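Local coordinates for Ras GTPase-activating-like protein IQGAP2 (Homo sapiens, PDB 4EZA) that probably binds phosphoinositides through an atypical domain with a pseudo C2 fold, at residues Glu74-Asn79 against Lys95-Val100; Phe46-Phe51 against Lys67-Glu72; Gln85-Gly90 against Asn103-Ile108; Val22-Ala27 against Phe51-Thr56. One frame throughout, in Å; residues are numbered along the deposited sequence.

In the fold
Interaction 4 and interaction 2 build one antiparallel sheet from opposite flanks of strand 49-55. They share Phe51, and their centres lie about 10 Å apart. Val49 O of interaction 2 is 2.8 Å from Ala26 N of interaction 4, so the two also join where strand 49-55 begins and strand 22-25 gives way to helix 26-32. Interaction 1 packs the segment around Met96 and Phe97, from the second sheet, against this one; Phe97 CE2 lies 3.8 Å from Phe51 CE1. Interaction 3 joins two helices, and Leu107 CD2 reaches Leu78 CD1 of interaction 1 at 3.9 Å. Interactions 2 and 3 have centres about 25 Å apart, on opposite sides of the chain's centre.

Interaction 1. Residues Glu74-Asn79 against Lys95-Val100; sequences EKVQLN and KMFDKV
The nearest CA atoms are those of Glu74 and Phe97, 7.4 Å apart, so segment 74-79 of strand 71-79 faces the chain corner at Met96 through side chains and not as a paired strand. Phe97 is the centre of the contact. Its CG lies anti to the carbonyl carbon (chi1 -63°), which carries the ring toward the strand. Glu74 CB meets the ring at CD1, 3.5 Å away, and the two side chains slide past each other in opposite directions. The carboxylate plane is turned 47° from the ring plane. Val76 crosses the ring at a slant, with CG1 3.6 Å from Phe97 CZ. The same CG1 is 4.0 Å from Met96 CG. Further along, Leu78 CD1 approaches Met96 SD at 4.3 Å. Phe51, from strand 49-55, also packs on Met96 and Phe97.

The polar end of Glu74 is tied to the loop through water. One water donates to Glu74 OE1 at 2.6 Å and accepts from Lys99 N. A second accepts from Asp98 N at 2.7 Å and gives OE1 a weak bond. Both amides belong to the type I turn from Phe97 to Val100, and Met96 and Phe97 opposite Val100 make a classic beta bulge. An alanine in place of Phe97 would probably leave Val76 CG1 and Glu74 CB without their ring partner and open a gap between the two sheets. The contact is thus an apolar seam between sheets with a hydrated rim, where one carboxylate oxygen is linked through water to two turn amides, one of them weakly.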
loop_
_atom_site.group_PDB
_atom_site.type_symbol
_atom_site.label_atom_id
_atom_site.label_comp_id
_atom_site.label_asym_id
_atom_site.label_seq_id
_atom_site.Cartn_x
_atom_site.Cartn_y
_atom_site.Cartn_z
ATOM N N GLU A 74 -1.781 -6.968 9.125
ATOM C CA GLU A 74 -1.928 -7.700 7.874
ATOM C C GLU A 74 -0.646 -7.641 7.062
ATOM O O GLU A 74 0.177 -6.754 7.242
ATOM C CB GLU A 74 -3.076 -7.107 7.049
ATOM C CG GLU A 74 -4.365 -7.882 7.160
ATOM C CD GLU A 74 -5.556 -7.014 7.500
ATOM O OE1 GLU A 74 -5.808 -6.008 6.792
ATOM O OE2 GLU A 74 -6.258 -7.355 8.486
ATOM N N LYS A 75 -0.494 -8.602 6.156
ATOM C CA LYS A 75 0.653 -8.654 5.260
ATOM C C LYS A 75 0.139 -9.102 3.889
ATOM O O LYS A 75 -0.721 -9.975 3.809
ATOM C CB LYS A 75 1.643 -9.681 5.806
ATOM C CG LYS A 75 2.853 -10.016 4.955
ATOM C CD LYS A 75 3.537 -11.335 5.402
ATOM C CE LYS A 75 3.460 -11.632 6.893
ATOM N NZ LYS A 75 4.089 -12.942 7.252
ATOM N N VAL A 76 0.662 -8.500 2.826
ATOM C CA VAL A 76 0.277 -8.858 1.458
ATOM C C VAL A 76 1.513 -8.858 0.561
ATOM O O VAL A 76 2.422 -8.053 0.743
ATOM C CB VAL A 76 -0.831 -7.919 0.886
ATOM C CG1 VAL A 76 -0.291 -6.513 0.642
ATOM C CG2 VAL A 76 -1.449 -8.495 -0.397
ATOM N N GLN A 77 1.562 -9.785 -0.387
ATOM C CA GLN A 77 2.608 -9.765 -1.400
ATOM C C GLN A 77 2.029 -9.267 -2.701
ATOM O O GLN A 77 0.967 -9.722 -3.139
ATOM C CB GLN A 77 3.270 -11.140 -1.531
ATOM C CG GLN A 77 4.110 -11.473 -0.287
ATOM C CD GLN A 77 5.120 -12.592 -0.479
ATOM O OE1 GLN A 77 6.019 -12.764 0.349
ATOM N NE2 GLN A 77 4.983 -13.357 -1.551
ATOM N N LEU A 78 2.738 -8.321 -3.306
ATOM C CA LEU A 78 2.328 -7.721 -4.569
ATOM C C LEU A 78 3.350 -7.978 -5.655
ATOM O O LEU A 78 4.549 -7.748 -5.465
ATOM C CB LEU A 78 2.113 -6.207 -4.411
ATOM C CG LEU A 78 1.121 -5.798 -3.318
ATOM C CD1 LEU A 78 1.135 -4.295 -3.215
ATOM C CD2 LEU A 78 -0.316 -6.312 -3.635
ATOM N N ASN A 79 2.849 -8.405 -6.801
ATOM C CA ASN A 79 3.646 -8.754 -7.952
ATOM C C ASN A 79 3.549 -7.619 -8.962
ATOM O O ASN A 79 2.467 -7.256 -9.407
ATOM C CB ASN A 79 3.061 -10.065 -8.519
ATOM C CG ASN A 79 3.780 -10.580 -9.748
ATOM O OD1 ASN A 79 4.228 -9.821 -10.603
ATOM N ND2 ASN A 79 3.874 -11.896 -9.851
ATOM N N LYS A 95 -8.253 -2.750 -3.419
ATOM C CA LYS A 95 -8.236 -2.954 -1.969
ATOM C C LYS A 95 -7.010 -3.789 -1.623
ATOM O O LYS A 95 -7.066 -5.021 -1.671
ATOM C CB LYS A 95 -9.520 -3.651 -1.506
ATOM C CG LYS A 95 -10.777 -2.808 -1.658
ATOM C CD LYS A 95 -10.772 -1.564 -0.776
ATOM C CE LYS A 95 -11.202 -1.837 0.656
ATOM N NZ LYS A 95 -12.682 -1.886 0.886
ATOM N N MET A 96 -5.896 -3.107 -1.339
ATOM C CA MET A 96 -4.607 -3.735 -1.058
ATOM C C MET A 96 -4.688 -4.568 0.223
ATOM O O MET A 96 -4.060 -5.642 0.324
ATOM C CB MET A 96 -3.528 -2.649 -0.950
ATOM C CG MET A 96 -2.133 -3.105 -0.533
ATOM S SD MET A 96 -0.964 -1.741 -0.531
ATOM C CE MET A 96 -1.428 -0.859 0.943
ATOM N N PHE A 97 -5.483 -4.084 1.169
ATOM C CA PHE A 97 -5.926 -4.861 2.318
ATOM C C PHE A 97 -7.436 -4.755 2.376
ATOM O O PHE A 97 -8.024 -3.940 1.673
ATOM C CB PHE A 97 -5.296 -4.357 3.616
ATOM C CG PHE A 97 -3.801 -4.490 3.648
ATOM C CD1 PHE A 97 -3.207 -5.739 3.853
ATOM C CD2 PHE A 97 -2.980 -3.389 3.465
ATOM C CE1 PHE A 97 -1.822 -5.866 3.898
ATOM C CE2 PHE A 97 -1.577 -3.521 3.486
ATOM C CZ PHE A 97 -1.011 -4.765 3.713
ATOM N N ASP A 98 -8.074 -5.606 3.186
ATOM C CA ASP A 98 -9.533 -5.664 3.244
ATOM C C ASP A 98 -10.174 -4.282 3.390
ATOM O O ASP A 98 -11.188 -4.009 2.767
ATOM C CB ASP A 98 -10.001 -6.594 4.375
ATOM C CG ASP A 98 -10.241 -8.030 3.903
ATOM O OD1 ASP A 98 -10.227 -8.290 2.673
ATOM O OD2 ASP A 98 -10.466 -8.906 4.774
ATOM N N LYS A 99 -9.553 -3.421 4.191
ATOM C CA LYS A 99 -10.101 -2.104 4.502
ATOM C C LYS A 99 -9.315 -0.958 3.855
ATOM O O LYS A 99 -9.650 0.200 4.069
ATOM C CB LYS A 99 -10.131 -1.893 6.020
ATOM C CG LYS A 99 -11.037 -2.869 6.822
ATOM C CD LYS A 99 -11.333 -2.391 8.267
ATOM C CE LYS A 99 -10.169 -2.641 9.266
ATOM N NZ LYS A 99 -10.568 -2.623 10.738
ATOM N N VAL A 100 -8.288 -1.269 3.073
ATOM C CA VAL A 100 -7.379 -0.225 2.604
ATOM C C VAL A 100 -7.431 -0.093 1.097
ATOM O O VAL A 100 -6.985 -0.990 0.380
ATOM C CB VAL A 100 -5.929 -0.507 3.045
ATOM C CG1 VAL A 100 -5.007 0.576 2.542
ATOM C CG2 VAL A 100 -5.833 -0.592 4.591
HETATM O O HOH W 1 -7.650 -4.240 6.331
HETATM O O HOH W 2 -6.736 -7.713 4.330
#

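Interaction 2. Residues Phe46-Phe51 against Lys67-Glu72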
loop_
_atom_site.group_PDB
_atom_site.type_symbol
_atom_site.label_atom_id
_atom_site.label_comp_id
_atom_site.label_asym_id
_atom_site.label_seq_id
_atom_site.Cartn_x
_atom_site.Cartn_y
_atom_site.Cartn_z
ATOM N N PHE A 46 -5.217 8.501 10.763
ATOM C CA PHE A 46 -4.366 7.883 9.749
ATOM C C PHE A 46 -2.878 7.858 10.121
ATOM O O PHE A 46 -2.145 6.998 9.649
ATOM C CB PHE A 46 -4.555 8.570 8.388
ATOM C CG PHE A 46 -5.779 8.117 7.622
ATOM C CD1 PHE A 46 -6.825 7.420 8.227
ATOM C CD2 PHE A 46 -5.884 8.431 6.269
ATOM C CE1 PHE A 46 -7.944 7.027 7.499
ATOM C CE2 PHE A 46 -6.990 8.055 5.538
ATOM C CZ PHE A 46 -8.034 7.364 6.154
ATOM N N LYS A 47 -2.438 8.798 10.959
ATOM C CA LYS A 47 -1.049 8.811 11.463
ATOM C C LYS A 47 -0.696 7.545 12.248
ATOM O O LYS A 47 0.486 7.197 12.373
ATOM C CB LYS A 47 -0.812 10.047 12.344
ATOM C CG LYS A 47 -1.667 10.069 13.601
ATOM C CD LYS A 47 -1.446 11.298 14.447
ATOM C CE LYS A 47 -2.430 11.295 15.624
ATOM N NZ LYS A 47 -2.427 12.583 16.387
ATOM N N ASN A 48 -1.718 6.850 12.754
ATOM C CA ASN A 48 -1.526 5.660 13.596
ATOM C C ASN A 48 -1.401 4.350 12.832
ATOM O O ASN A 48 -1.143 3.281 13.416
ATOM C CB ASN A 48 -2.652 5.582 14.618
ATOM C CG ASN A 48 -2.554 6.683 15.652
ATOM O OD1 ASN A 48 -1.455 7.160 15.942
ATOM N ND2 ASN A 48 -3.686 7.083 16.222
ATOM N N VAL A 49 -1.608 4.423 11.524
ATOM C CA VAL A 49 -1.377 3.297 10.627
ATOM C C VAL A 49 -0.114 3.544 9.836
ATOM O O VAL A 49 0.091 4.644 9.296
ATOM C CB VAL A 49 -2.578 3.081 9.668
ATOM C CG1 VAL A 49 -2.232 2.097 8.576
ATOM C CG2 VAL A 49 -3.797 2.621 10.466
ATOM N N THR A 50 0.731 2.519 9.753
ATOM C CA THR A 50 1.957 2.605 8.955
ATOM C C THR A 50 2.005 1.410 8.024
ATOM O O THR A 50 1.443 0.349 8.313
ATOM C CB THR A 50 3.221 2.680 9.851
ATOM O OG1 THR A 50 3.244 3.939 10.526
ATOM C CG2 THR A 50 4.507 2.549 9.046
ATOM N N PHE A 51 2.639 1.607 6.877
ATOM C CA PHE A 51 2.887 0.529 5.928
ATOM C C PHE A 51 4.376 0.385 5.727
ATOM O O PHE A 51 5.044 1.373 5.456
ATOM C CB PHE A 51 2.204 0.815 4.598
ATOM C CG PHE A 51 0.735 0.973 4.722
ATOM C CD1 PHE A 51 -0.093 -0.150 4.782
ATOM C CD2 PHE A 51 0.162 2.244 4.805
ATOM C CE1 PHE A 51 -1.470 -0.005 4.949
ATOM C CE2 PHE A 51 -1.199 2.389 4.959
ATOM C CZ PHE A 51 -2.017 1.276 5.028
ATOM N N LYS A 67 0.502 -1.929 9.695
ATOM C CA LYS A 67 0.603 -1.826 11.161
ATOM C C LYS A 67 -0.355 -0.810 11.750
ATOM O O LYS A 67 -0.701 0.181 11.124
ATOM C CB LYS A 67 2.020 -1.477 11.589
ATOM C CG LYS A 67 3.067 -2.450 11.085
ATOM C CD LYS A 67 4.382 -2.109 11.758
ATOM C CE LYS A 67 5.371 -3.238 11.670
ATOM N NZ LYS A 67 6.722 -2.759 12.079
ATOM N N PHE A 68 -0.793 -1.078 12.969
ATOM C CA PHE A 68 -1.607 -0.140 13.711
ATOM C C PHE A 68 -0.951 -0.010 15.068
ATOM O O PHE A 68 -0.780 -0.998 15.785
ATOM C CB PHE A 68 -3.056 -0.633 13.845
ATOM C CG PHE A 68 -3.911 0.255 14.687
ATOM C CD1 PHE A 68 -4.301 1.505 14.215
ATOM C CD2 PHE A 68 -4.304 -0.133 15.968
ATOM C CE1 PHE A 68 -5.101 2.356 14.997
ATOM C CE2 PHE A 68 -5.097 0.720 16.757
ATOM C CZ PHE A 68 -5.487 1.958 16.269
ATOM N N LEU A 69 -0.600 1.221 15.409
ATOM C CA LEU A 69 0.091 1.508 16.660
ATOM C C LEU A 69 1.278 0.564 16.840
ATOM O O LEU A 69 1.507 0.040 17.941
ATOM C CB LEU A 69 -0.881 1.434 17.859
ATOM C CG LEU A 69 -2.029 2.457 17.843
ATOM C CD1 LEU A 69 -2.977 2.270 19.037
ATOM C CD2 LEU A 69 -1.526 3.897 17.785
ATOM N N GLY A 70 2.006 0.343 15.747
ATOM C CA GLY A 70 3.198 -0.509 15.747
ATOM C C GLY A 70 2.979 -2.012 15.727
ATOM O O GLY A 70 3.941 -2.773 15.639
ATOM N N VAL A 71 1.722 -2.448 15.785
ATOM C CA VAL A 71 1.384 -3.879 15.750
ATOM C C VAL A 71 1.090 -4.286 14.295
ATOM O O VAL A 71 0.295 -3.642 13.637
ATOM C CB VAL A 71 0.136 -4.158 16.623
ATOM C CG1 VAL A 71 -0.225 -5.618 16.618
ATOM C CG2 VAL A 71 0.351 -3.686 18.071
ATOM N N GLU A 72 1.724 -5.343 13.799
ATOM C CA GLU A 72 1.403 -5.862 12.468
ATOM C C GLU A 72 0.013 -6.488 12.433
ATOM O O GLU A 72 -0.272 -7.453 13.153
ATOM C CB GLU A 72 2.440 -6.876 11.970
ATOM C CG GLU A 72 2.168 -7.325 10.535
ATOM C CD GLU A 72 3.172 -8.331 10.006
ATOM O OE1 GLU A 72 4.386 -8.140 10.199
ATOM O OE2 GLU A 72 2.725 -9.301 9.360
HETATM O O HOH W 3 1.784 1.839 13.158
#
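Val49 and Phe68 belong to an antiparallel strand pairing near the surface, where strand 49-55 begins and strand 61-68 ends. They are a non-hydrogen-bonded pair, with CA atoms 4.6 Å apart. Thr50 and Lys67 are the hydrogen-bonded pair beside them. Lys67 N gives a nearly straight bond to Thr50 O at 2.8 Å. The return bond, from Thr50 N to Lys67 O, is longer at 3.1 Å, and its donor sits 35° out of the carbonyl plane.

The pairing runs on past the strand ends. Leu69 N donates to Asn48 O at 2.9 Å, with an angle of 172° at the hydrogen. A water donates to this same oxygen and accepts from Gly70 N at 3.0 Å. Asn48 O therefore takes one direct and one water-borne bond, while Phe68 CA adds a CA-H...O contact.

Among the side chains, Asn48 and Leu69 lie alongside each other and point the same way, with Leu69 CD2 3.7 Å from Asn48 CG. Val49 CG2 comes to the edge of the Phe68 ring, in its plane, 3.9 Å from CD1. The ring is carried there by a CG anti to the backbone N (chi1 176°). Leu69 CG covers one of its faces toward the rim.

Just beyond, Phe68 and Val71 exchange two backbone bonds around a type I' turn, in which Leu69 and Gly70 both have positive phi. This is a tight two-residue beta hairpin. Its strand 61-68 pairs with strand 49-55 as well, giving an antiparallel meander with strand 71-79.

Interaction 3. Residues Gln85-Gly90 against Asn103-Ile108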
loop_
_atom_site.group_PDB
_atom_site.type_symbol
_atom_site.label_atom_id
_atom_site.label_comp_id
_atom_site.label_asym_id
_atom_site.label_seq_id
_atom_site.Cartn_x
_atom_site.Cartn_y
_atom_site.Cartn_z
ATOM N N GLN A 85 -0.585 -5.270 -15.186
ATOM C CA GLN A 85 -1.725 -5.799 -15.913
ATOM C C GLN A 85 -2.983 -5.024 -15.534
ATOM O O GLN A 85 -3.764 -4.644 -16.417
ATOM C CB GLN A 85 -1.908 -7.286 -15.648
ATOM C CG GLN A 85 -3.001 -7.856 -16.515
ATOM C CD GLN A 85 -3.411 -9.233 -16.118
ATOM O OE1 GLN A 85 -2.570 -10.099 -15.874
ATOM N NE2 GLN A 85 -4.728 -9.463 -16.065
ATOM N N MET A 86 -3.157 -4.769 -14.237
ATOM C CA MET A 86 -4.293 -3.962 -13.773
ATOM C C MET A 86 -4.296 -2.618 -14.476
ATOM O O MET A 86 -5.342 -2.174 -14.969
ATOM C CB MET A 86 -4.202 -3.724 -12.273
ATOM C CG MET A 86 -4.458 -4.960 -11.487
ATOM S SD MET A 86 -4.373 -4.576 -9.730
ATOM C CE MET A 86 -4.281 -6.244 -9.102
ATOM N N GLN A 87 -3.126 -1.979 -14.525
ATOM C CA GLN A 87 -2.973 -0.666 -15.157
ATOM C C GLN A 87 -3.379 -0.723 -16.629
ATOM O O GLN A 87 -4.149 0.114 -17.098
ATOM C CB GLN A 87 -1.535 -0.177 -14.986
ATOM C CG GLN A 87 -1.215 1.076 -15.789
ATOM C CD GLN A 87 0.263 1.368 -15.829
ATOM O OE1 GLN A 87 0.940 1.075 -16.822
ATOM N NE2 GLN A 87 0.778 1.939 -14.755
ATOM N N TYR A 88 -2.900 -1.728 -17.350
ATOM C CA TYR A 88 -3.224 -1.852 -18.773
ATOM C C TYR A 88 -4.709 -2.075 -19.000
ATOM O O TYR A 88 -5.252 -1.690 -20.046
ATOM C CB TYR A 88 -2.415 -2.970 -19.413
ATOM C CG TYR A 88 -0.962 -2.614 -19.521
ATOM C CD1 TYR A 88 -0.569 -1.384 -20.050
ATOM C CD2 TYR A 88 0.027 -3.497 -19.097
ATOM C CE1 TYR A 88 0.775 -1.041 -20.146
ATOM C CE2 TYR A 88 1.381 -3.158 -19.191
ATOM C CZ TYR A 88 1.736 -1.928 -19.720
ATOM O OH TYR A 88 3.057 -1.577 -19.837
ATOM N N GLU A 89 -5.364 -2.706 -18.034
ATOM C CA GLU A 89 -6.779 -3.000 -18.154
ATOM C C GLU A 89 -7.687 -1.906 -17.595
ATOM O O GLU A 89 -8.912 -2.052 -17.587
ATOM C CB GLU A 89 -7.066 -4.372 -17.567
ATOM C CG GLU A 89 -6.285 -5.436 -18.321
ATOM C CD GLU A 89 -6.541 -6.851 -17.864
ATOM O OE1 GLU A 89 -6.747 -7.087 -16.654
ATOM O OE2 GLU A 89 -6.506 -7.751 -18.733
ATOM N N GLY A 90 -7.085 -0.800 -17.176
ATOM C CA GLY A 90 -7.815 0.378 -16.735
ATOM C C GLY A 90 -8.328 0.317 -15.317
ATOM O O GLY A 90 -9.188 1.102 -14.947
ATOM N N ASN A 103 -4.486 3.614 -4.906
ATOM C CA ASN A 103 -4.405 3.915 -6.342
ATOM C C ASN A 103 -3.288 3.075 -6.983
ATOM O O ASN A 103 -2.136 3.141 -6.545
ATOM C CB ASN A 103 -4.187 5.423 -6.523
ATOM C CG ASN A 103 -4.054 5.812 -7.985
ATOM O OD1 ASN A 103 -3.013 5.588 -8.611
ATOM N ND2 ASN A 103 -5.137 6.338 -8.567
ATOM N N VAL A 104 -3.636 2.300 -8.014
ATOM C CA VAL A 104 -2.700 1.373 -8.673
ATOM C C VAL A 104 -1.481 2.084 -9.255
ATOM O O VAL A 104 -0.331 1.714 -8.951
ATOM C CB VAL A 104 -3.426 0.511 -9.751
ATOM C CG1 VAL A 104 -2.419 -0.304 -10.570
ATOM C CG2 VAL A 104 -4.442 -0.409 -9.096
ATOM N N ASN A 105 -1.715 3.120 -10.057
ATOM C CA ASN A 105 -0.602 3.819 -10.694
ATOM C C ASN A 105 0.371 4.375 -9.684
ATOM O O ASN A 105 1.584 4.227 -9.844
ATOM C CB ASN A 105 -1.083 4.910 -11.653
ATOM C CG ASN A 105 -1.580 4.335 -12.981
ATOM O OD1 ASN A 105 -1.515 3.116 -13.228
ATOM N ND2 ASN A 105 -2.065 5.213 -13.848
ATOM N N LEU A 106 -0.155 5.015 -8.644
ATOM C CA LEU A 106 0.717 5.624 -7.651
ATOM C C LEU A 106 1.368 4.588 -6.742
ATOM O O LEU A 106 2.484 4.814 -6.269
ATOM C CB LEU A 106 -0.027 6.693 -6.849
ATOM C CG LEU A 106 -0.502 7.850 -7.731
ATOM C CD1 LEU A 106 -1.285 8.800 -6.846
ATOM C CD2 LEU A 106 0.660 8.600 -8.386
ATOM N N LEU A 107 0.693 3.454 -6.538
ATOM C CA LEU A 107 1.300 2.338 -5.817
ATOM C C LEU A 107 2.492 1.779 -6.598
ATOM O O LEU A 107 3.534 1.523 -6.015
ATOM C CB LEU A 107 0.270 1.259 -5.528
ATOM C CG LEU A 107 0.826 0.056 -4.768
ATOM C CD1 LEU A 107 1.285 0.439 -3.375
ATOM C CD2 LEU A 107 -0.262 -1.003 -4.777
ATOM N N ILE A 108 2.349 1.614 -7.916
ATOM C CA ILE A 108 3.455 1.121 -8.742
ATOM C C ILE A 108 4.667 2.039 -8.566
ATOM O O ILE A 108 5.797 1.565 -8.331
ATOM C CB ILE A 108 3.031 1.002 -10.207
ATOM C CG1 ILE A 108 2.011 -0.124 -10.380
ATOM C CG2 ILE A 108 4.261 0.717 -11.092
ATOM C CD1 ILE A 108 1.283 -0.082 -11.697
#
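Met86, in the last part of helix 80-88, touches Val104 at the start of helix 104-112. Its SD lies 4.2 Å from Val104 CG2. Both side chains also rest on Met94 of strand 93-97.

Gln87 comes next and carries the polar part of the contact. Its CG is anti to the backbone N (chi1 171°), and the chain runs on extended toward the other helix. There NE2 donates to Asn105 OD1 at 3.0 Å. The bond is bent, and the donor stands well above the carbonyl plane, 58° out of it. The two amide planes are close to perpendicular, 85° apart. Gln87 NE2 also lies 3.7 Å from Ile108 CD1, about a turn beyond Asn105 in helix 104-112. An alanine here is likely to cost Asn105 OD1 this donor and uncover the tip of Ile108.

At Gly90 the first helix ends, with positive phi and two bonds back into the last turn. The second helix begins with Asn103, whose OD1 accepts from Leu106 N at 2.9 Å. The contact is a helix-helix packing between the last turn of helix 80-88, closed by a Schellman motif, and the first turns of the N-capped helix 104-112.

Interaction 4. Residues Val22-Ala27 against Phe51-Thr56; sequences VKYTAA and FDIIAT
Val22 and Tyr24 pair with Ile53 and Phe51 through four backbone hydrogen bonds, on strands whose axes make an antiparallel angle of 157°. Val22 N donates to Ile53 O at 3.1 Å, and Ile53 N answers to Val22 O at 2.8 Å. Tyr24 N reaches Phe51 O at 2.9 Å, in the carbonyl plane. Phe51 N returns to Tyr24 O at 2.8 Å. Every backbone N and O that these four residues turn to each other is thus satisfied. Lys23 and Asp52, the non-hydrogen-bonded pair between them, have CA-H groups that touch Phe51 O and Val22 O. Asp52 instead bonds through its backbone to Arg65, on the other neighbouring strand.

The Asp52 side chain is the exception. OD2 has a salt bridge to Lys67, but OD1 is buried with no polar partner in the model. Lys23 lies alongside, its CG, like that of Asp52, anti to the carbonyl carbon (chi1 -54° and -71°). The contact made is methylene: Lys23 CG is 3.1 Å from Asp52 OD1. Lys23 NZ stays 5.4 Å from that oxygen.

On the opposite face, Ile53 CG1 meets the edge of the Tyr24 ring, 4.2 Å from CE2. Ala26 CB packs on Phe51 CE2 at 3.9 Å, just as the chain enters helix 26-32. The backbone bonds fix edge strand 22-25, while nearby Lys23 and Lys67 would probably favour a charged Asp52 despite its burial.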
loop_
_atom_site.group_PDB
_atom_site.type_symbol
_atom_site.label_atom_id
_atom_site.label_comp_id
_atom_site.label_asym_id
_atom_site.label_seq_id
_atom_site.Cartn_x
_atom_site.Cartn_y
_atom_site.Cartn_z
ATOM N N VAL A 22 11.107 0.295 3.910
ATOM C CA VAL A 22 10.753 1.688 3.766
ATOM C C VAL A 22 9.366 1.835 4.390
ATOM O O VAL A 22 8.459 1.055 4.087
ATOM C CB VAL A 22 10.714 2.086 2.285
ATOM C CG1 VAL A 22 10.507 3.586 2.146
ATOM C CG2 VAL A 22 12.011 1.651 1.590
ATOM N N LYS A 23 9.210 2.820 5.267
ATOM C CA LYS A 23 7.959 3.012 6.015
ATOM C C LYS A 23 7.235 4.280 5.592
ATOM O O LYS A 23 7.867 5.318 5.369
ATOM C CB LYS A 23 8.233 3.072 7.529
ATOM C CG LYS A 23 9.002 1.872 8.070
ATOM C CD LYS A 23 9.274 1.999 9.569
ATOM C CE LYS A 23 10.492 1.171 9.968
ATOM N NZ LYS A 23 10.869 1.344 11.408
ATOM N N TYR A 24 5.904 4.189 5.498
ATOM C CA TYR A 24 5.040 5.347 5.239
ATOM C C TYR A 24 3.861 5.311 6.182
ATOM O O TYR A 24 3.292 4.256 6.408
ATOM C CB TYR A 24 4.507 5.335 3.799
ATOM C CG TYR A 24 5.577 5.315 2.739
ATOM C CD1 TYR A 24 6.124 6.511 2.267
ATOM C CD2 TYR A 24 6.054 4.114 2.229
ATOM C CE1 TYR A 24 7.111 6.511 1.299
ATOM C CE2 TYR A 24 7.068 4.102 1.250
ATOM C CZ TYR A 24 7.574 5.303 0.799
ATOM O OH TYR A 24 8.562 5.327 -0.160
ATOM N N THR A 25 3.470 6.453 6.721
ATOM C CA THR A 25 2.194 6.500 7.443
ATOM C C THR A 25 1.051 6.559 6.444
ATOM O O THR A 25 1.223 7.002 5.275
ATOM C CB THR A 25 2.046 7.714 8.382
ATOM O OG1 THR A 25 1.989 8.910 7.597
ATOM C CG2 THR A 25 3.202 7.781 9.385
ATOM N N ALA A 26 -0.132 6.137 6.895
ATOM C CA ALA A 26 -1.321 6.252 6.056
ATOM C C ALA A 26 -1.613 7.713 5.754
ATOM O O ALA A 26 -2.069 8.045 4.650
ATOM C CB ALA A 26 -2.488 5.591 6.724
ATOM N N ALA A 27 -1.347 8.591 6.720
ATOM C CA ALA A 27 -1.553 10.018 6.484
ATOM C C ALA A 27 -0.717 10.530 5.301
ATOM O O ALA A 27 -1.224 11.246 4.426
ATOM C CB ALA A 27 -1.266 10.810 7.749
ATOM N N PHE A 51 2.639 1.607 6.877
ATOM C CA PHE A 51 2.887 0.529 5.928
ATOM C C PHE A 51 4.376 0.385 5.727
ATOM O O PHE A 51 5.044 1.373 5.456
ATOM C CB PHE A 51 2.204 0.815 4.598
ATOM C CG PHE A 51 0.735 0.973 4.722
ATOM C CD1 PHE A 51 -0.093 -0.150 4.782
ATOM C CD2 PHE A 51 0.162 2.244 4.805
ATOM C CE1 PHE A 51 -1.470 -0.005 4.949
ATOM C CE2 PHE A 51 -1.199 2.389 4.959
ATOM C CZ PHE A 51 -2.017 1.276 5.028
ATOM N N ASP A 52 4.883 -0.826 5.931
ATOM C CA ASP A 52 6.296 -1.153 5.712
ATOM C C ASP A 52 6.385 -1.852 4.372
ATOM O O ASP A 52 5.644 -2.816 4.138
ATOM C CB ASP A 52 6.841 -2.127 6.779
ATOM C CG ASP A 52 6.991 -1.495 8.161
ATOM O OD1 ASP A 52 6.731 -0.279 8.329
ATOM O OD2 ASP A 52 7.385 -2.237 9.097
ATOM N N ILE A 53 7.278 -1.381 3.503
ATOM C CA ILE A 53 7.475 -1.999 2.196
ATOM C C ILE A 53 8.825 -2.670 2.168
ATOM O O ILE A 53 9.842 -2.011 2.343
ATOM C CB ILE A 53 7.460 -0.979 1.051
ATOM C CG1 ILE A 53 6.272 -0.013 1.145
ATOM C CG2 ILE A 53 7.559 -1.703 -0.301
ATOM C CD1 ILE A 53 4.920 -0.607 1.038
ATOM N N ILE A 54 8.836 -3.974 1.926
ATOM C CA ILE A 54 10.080 -4.738 1.948
ATOM C C ILE A 54 10.267 -5.491 0.631
ATOM O O ILE A 54 9.346 -6.163 0.154
ATOM C CB ILE A 54 10.111 -5.720 3.146
ATOM C CG1 ILE A 54 9.259 -5.180 4.310
ATOM C CG2 ILE A 54 11.548 -5.962 3.597
ATOM C CD1 ILE A 54 8.490 -6.241 5.102
ATOM N N ALA A 55 11.447 -5.337 0.023
ATOM C CA ALA A 55 11.836 -6.144 -1.132
ATOM C C ALA A 55 11.936 -7.599 -0.708
ATOM O O ALA A 55 12.401 -7.902 0.396
ATOM C CB ALA A 55 13.182 -5.676 -1.698
ATOM N N THR A 56 11.472 -8.495 -1.574
ATOM C CA THR A 56 11.647 -9.919 -1.320
ATOM C C THR A 56 12.835 -10.433 -2.137
ATOM O O THR A 56 13.419 -9.691 -2.937
ATOM C CB THR A 56 10.375 -10.739 -1.641
ATOM O OG1 THR A 56 10.178 -10.809 -3.060
ATOM C CG2 THR A 56 9.146 -10.129 -0.986
#